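Local coordinates for protein FAD-dependent pyridine nucleotide-disulphide oxidoreductase (Desulfovibrio vulgaris, PDB 3IWA) that probably transfers electrons from a reduced pyridine nucleotide through FAD, as in other pyridine nucleotide-disulphide oxidoreductases, at residues Val219-Arg227 and Val238-Asp246. Numbering follows the deposited sequence.
Sequences VHTGEKVVR and VITDKRTLD
Val-238 packs CG1 against both methyl branches of Val-225, 4.2 Å from CG1 of that residue, where a three-stranded antiparallel meander meets the parallel sheet of a Rossmann-type domain; beta-branched valines suit strands, and their compact methyls fill this diagonal contact. Val-238 also touches Val-163, and Val-225 touches Val-165, both of strand 161-165. At Ile-239 the pairing carries a classic beta bulge: its carbonyl O accepts from N of both Val-226 and Arg-227, while its own N donates to Arg-227 O (2.8 Å), and the register slips by one residue. The aliphatic part of Arg-227 runs alongside Ile-239, CG to CG1, and its guanidinium, salt-bridged to Glu-229, has Ile-239 against one face. Thr-240 opens the turn. Its OG1, held between backbone N and carbonyl carbon (chi1 73°), accepts from N of Lys-242 and Arg-243 in an ST turn and ST motif, and donates to Glu-223 OE2 at 2.6 Å, a double role that a hydroxyl can fill. Asp-241 is matched to the facing backbone: OD1 receives Lys-224 N from above the carboxylate plane, and the Asp-241 amide returns a bond to Lys-224 O. Lys-242 passes CB and CD along the side-chain carboxylate of Glu-223, and NZ reaches Gly-222 O at 3.1 Å, above the carbonyl plane; Gly-222 has positive phi, easily adopted without a side chain. Arg-243, bent at chi3 (64°), makes a side-on salt bridge to Glu-223: NE meets the syn lone pair of OE2 in the guanidinium plane (2.7 Å), whereas the NH1 bond to OE1 is bent and tilted. With OE2 taking two donors, the carboxylate is probably stabilised as an anion. A flat guanidinium can offer its edge to a carboxylate and its face to an imidazole at once, and here it stacks on the His-220 ring, centres 3.7 Å apart. Arg-243 NH2 comes 3.3 Å from His-220 CE1.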
loop_
_atom_site.group_PDB
_atom_site.type_symbol
_atom_site.label_atom_id
_atom_site.label_comp_id
_atom_site.label_asym_id
_atom_site.label_seq_id
_atom_site.Cartn_x
_atom_site.Cartn_y
_atom_site.Cartn_z
ATOM N N VAL A 219 -15.052 14.498 -25.260
ATOM C CA VAL A 219 -14.685 15.371 -24.147
ATOM C C VAL A 219 -14.409 16.807 -24.570
ATOM O O VAL A 219 -13.633 17.053 -25.461
ATOM C CB VAL A 219 -13.457 14.807 -23.408
ATOM C CG1 VAL A 219 -13.116 15.673 -22.203
ATOM C CG2 VAL A 219 -13.718 13.361 -22.990
ATOM N N HIS A 220 -15.030 17.765 -23.908
ATOM C CA HIS A 220 -14.733 19.158 -24.169
ATOM C C HIS A 220 -14.269 19.767 -22.874
ATOM O O HIS A 220 -14.981 19.691 -21.867
ATOM C CB HIS A 220 -15.962 19.931 -24.696
ATOM C CG HIS A 220 -16.509 19.400 -25.990
ATOM N ND1 HIS A 220 -15.801 19.435 -27.171
ATOM C CD2 HIS A 220 -17.697 18.811 -26.285
ATOM C CE1 HIS A 220 -16.526 18.885 -28.132
ATOM N NE2 HIS A 220 -17.679 18.498 -27.619
ATOM N N THR A 221 -13.081 20.366 -22.917
ATOM C CA THR A 221 -12.503 21.128 -21.812
ATOM C C THR A 221 -12.411 22.628 -22.145
ATOM O O THR A 221 -12.592 23.048 -23.289
ATOM C CB THR A 221 -11.099 20.559 -21.419
ATOM O OG1 THR A 221 -10.263 20.442 -22.574
ATOM C CG2 THR A 221 -11.246 19.176 -20.780
ATOM N N GLY A 222 -12.111 23.442 -21.147
ATOM C CA GLY A 222 -12.168 24.868 -21.321
ATOM C C GLY A 222 -13.485 25.342 -21.924
ATOM O O GLY A 222 -13.496 26.296 -22.699
ATOM N N GLU A 223 -14.596 24.708 -21.528
ATOM C CA GLU A 223 -15.899 24.947 -22.139
ATOM C C GLU A 223 -16.996 25.135 -21.102
ATOM O O GLU A 223 -17.161 24.316 -20.199
ATOM C CB GLU A 223 -16.229 23.796 -23.068
ATOM C CG GLU A 223 -17.429 24.085 -23.962
ATOM C CD GLU A 223 -17.439 23.308 -25.243
ATOM O OE1 GLU A 223 -16.372 22.924 -25.752
ATOM O OE2 GLU A 223 -18.550 23.123 -25.775
ATOM N N LYS A 224 -17.735 26.237 -21.243
ATOM C CA LYS A 224 -18.694 26.696 -20.239
ATOM C C LYS A 224 -20.129 26.456 -20.692
ATOM O O LYS A 224 -20.443 26.647 -21.866
ATOM C CB LYS A 224 -18.507 28.199 -19.954
ATOM C CG LYS A 224 -19.542 28.776 -18.966
ATOM C CD LYS A 224 -19.306 30.260 -18.596
ATOM C CE LYS A 224 -19.819 30.582 -17.170
ATOM N NZ LYS A 224 -19.325 31.889 -16.584
ATOM N N VAL A 225 -20.997 26.083 -19.750
ATOM C CA VAL A 225 -22.406 25.881 -20.041
ATOM C C VAL A 225 -23.064 27.261 -19.959
ATOM O O VAL A 225 -22.960 27.960 -18.943
ATOM C CB VAL A 225 -23.106 24.866 -19.068
ATOM C CG1 VAL A 225 -24.606 24.902 -19.269
ATOM C CG2 VAL A 225 -22.601 23.458 -19.264
ATOM N N VAL A 226 -23.731 27.639 -21.044
ATOM C CA VAL A 226 -24.375 28.949 -21.147
ATOM C C VAL A 226 -25.874 28.897 -20.869
ATOM O O VAL A 226 -26.410 29.794 -20.214
ATOM C CB VAL A 226 -24.073 29.609 -22.511
ATOM C CG1 VAL A 226 -25.174 30.560 -22.906
ATOM C CG2 VAL A 226 -22.721 30.358 -22.438
ATOM N N ARG A 227 -26.545 27.869 -21.369
ATOM C CA ARG A 227 -27.916 27.609 -20.994
ATOM C C ARG A 227 -28.339 26.198 -21.460
ATOM O O ARG A 227 -27.697 25.598 -22.319
ATOM C CB ARG A 227 -28.857 28.685 -21.569
ATOM C CG ARG A 227 -29.130 28.537 -23.058
ATOM C CD ARG A 227 -30.190 29.530 -23.614
ATOM N NE ARG A 227 -29.964 29.582 -25.052
ATOM C CZ ARG A 227 -28.976 30.258 -25.623
ATOM N NH1 ARG A 227 -28.171 31.014 -24.905
ATOM N NH2 ARG A 227 -28.812 30.197 -26.928
ATOM N N VAL A 238 -28.048 21.300 -24.730
ATOM C CA VAL A 238 -27.120 22.098 -23.907
ATOM C C VAL A 238 -26.360 23.086 -24.795
ATOM O O VAL A 238 -25.719 22.718 -25.767
ATOM C CB VAL A 238 -26.085 21.219 -23.165
ATOM C CG1 VAL A 238 -25.144 22.107 -22.300
ATOM C CG2 VAL A 238 -26.796 20.124 -22.347
ATOM N N ILE A 239 -26.426 24.355 -24.458
ATOM C CA ILE A 239 -25.682 25.366 -25.237
ATOM C C ILE A 239 -24.477 25.730 -24.428
ATOM O O ILE A 239 -24.611 26.182 -23.311
ATOM C CB ILE A 239 -26.512 26.673 -25.522
ATOM C CG1 ILE A 239 -27.949 26.305 -25.940
ATOM C CG2 ILE A 239 -25.777 27.543 -26.561
ATOM C CD1 ILE A 239 -28.030 25.338 -27.151
ATOM N N THR A 240 -23.312 25.536 -25.010
ATOM C CA THR A 240 -22.084 25.983 -24.403
ATOM C C THR A 240 -21.661 27.278 -25.080
ATOM O O THR A 240 -22.339 27.731 -26.017
ATOM C CB THR A 240 -20.988 24.918 -24.500
ATOM O OG1 THR A 240 -20.510 24.818 -25.841
ATOM C CG2 THR A 240 -21.517 23.541 -24.024
ATOM N N ASP A 241 -20.570 27.882 -24.598
ATOM C CA ASP A 241 -19.988 29.065 -25.255
ATOM C C ASP A 241 -19.269 28.721 -26.567
ATOM O O ASP A 241 -18.761 29.615 -27.268
ATOM C CB ASP A 241 -19.048 29.855 -24.315
ATOM C CG ASP A 241 -17.840 29.027 -23.796
ATOM O OD1 ASP A 241 -17.808 27.773 -23.945
ATOM O OD2 ASP A 241 -16.918 29.654 -23.213
ATOM N N LYS A 242 -19.234 27.441 -26.914
ATOM C CA LYS A 242 -18.562 26.997 -28.124
ATOM C C LYS A 242 -19.422 26.174 -29.092
ATOM O O LYS A 242 -19.041 26.012 -30.253
ATOM C CB LYS A 242 -17.327 26.195 -27.725
ATOM C CG LYS A 242 -16.272 27.060 -27.002
ATOM C CD LYS A 242 -14.910 26.365 -26.942
ATOM C CE LYS A 242 -13.942 27.092 -25.985
ATOM N NZ LYS A 242 -12.660 26.317 -25.695
ATOM N N ARG A 243 -20.553 25.633 -28.623
ATOM C CA ARG A 243 -21.378 24.773 -29.463
ATOM C C ARG A 243 -22.758 24.529 -28.876
ATOM O O ARG A 243 -23.073 24.977 -27.768
ATOM C CB ARG A 243 -20.671 23.433 -29.746
ATOM C CG ARG A 243 -20.788 22.365 -28.626
ATOM C CD ARG A 243 -19.587 21.393 -28.576
ATOM N NE ARG A 243 -18.344 22.102 -28.244
ATOM C CZ ARG A 243 -17.222 22.103 -28.973
ATOM N NH1 ARG A 243 -16.175 22.791 -28.556
ATOM N NH2 ARG A 243 -17.114 21.411 -30.099
ATOM N N THR A 244 -23.566 23.811 -29.652
ATOM C CA THR A 244 -24.870 23.317 -29.227
ATOM C C THR A 244 -24.825 21.786 -29.247
ATOM O O THR A 244 -24.417 21.190 -30.247
ATOM C CB THR A 244 -26.010 23.822 -30.155
ATOM O OG1 THR A 244 -26.137 25.244 -30.019
ATOM C CG2 THR A 244 -27.365 23.154 -29.808
ATOM N N LEU A 245 -25.213 21.162 -28.128
ATOM C CA LEU A 245 -25.241 19.702 -28.009
ATOM C C LEU A 245 -26.669 19.277 -27.751
ATOM O O LEU A 245 -27.368 19.860 -26.926
ATOM C CB LEU A 245 -24.367 19.226 -26.839
ATOM C CG LEU A 245 -22.868 19.535 -26.879
ATOM C CD1 LEU A 245 -22.272 19.535 -25.495
ATOM C CD2 LEU A 245 -22.134 18.557 -27.791
ATOM N N ASP A 246 -27.108 18.262 -28.465
ATOM C CA ASP A 246 -28.389 17.642 -28.149
ATOM C C ASP A 246 -28.218 16.743 -26.912
ATOM O O ASP A 246 -27.296 15.923 -26.864
ATOM C CB ASP A 246 -28.911 16.796 -29.333
ATOM C CG ASP A 246 -29.288 17.633 -30.568
ATOM O OD1 ASP A 246 -30.057 18.612 -30.450
ATOM O OD2 ASP A 246 -28.841 17.258 -31.672
#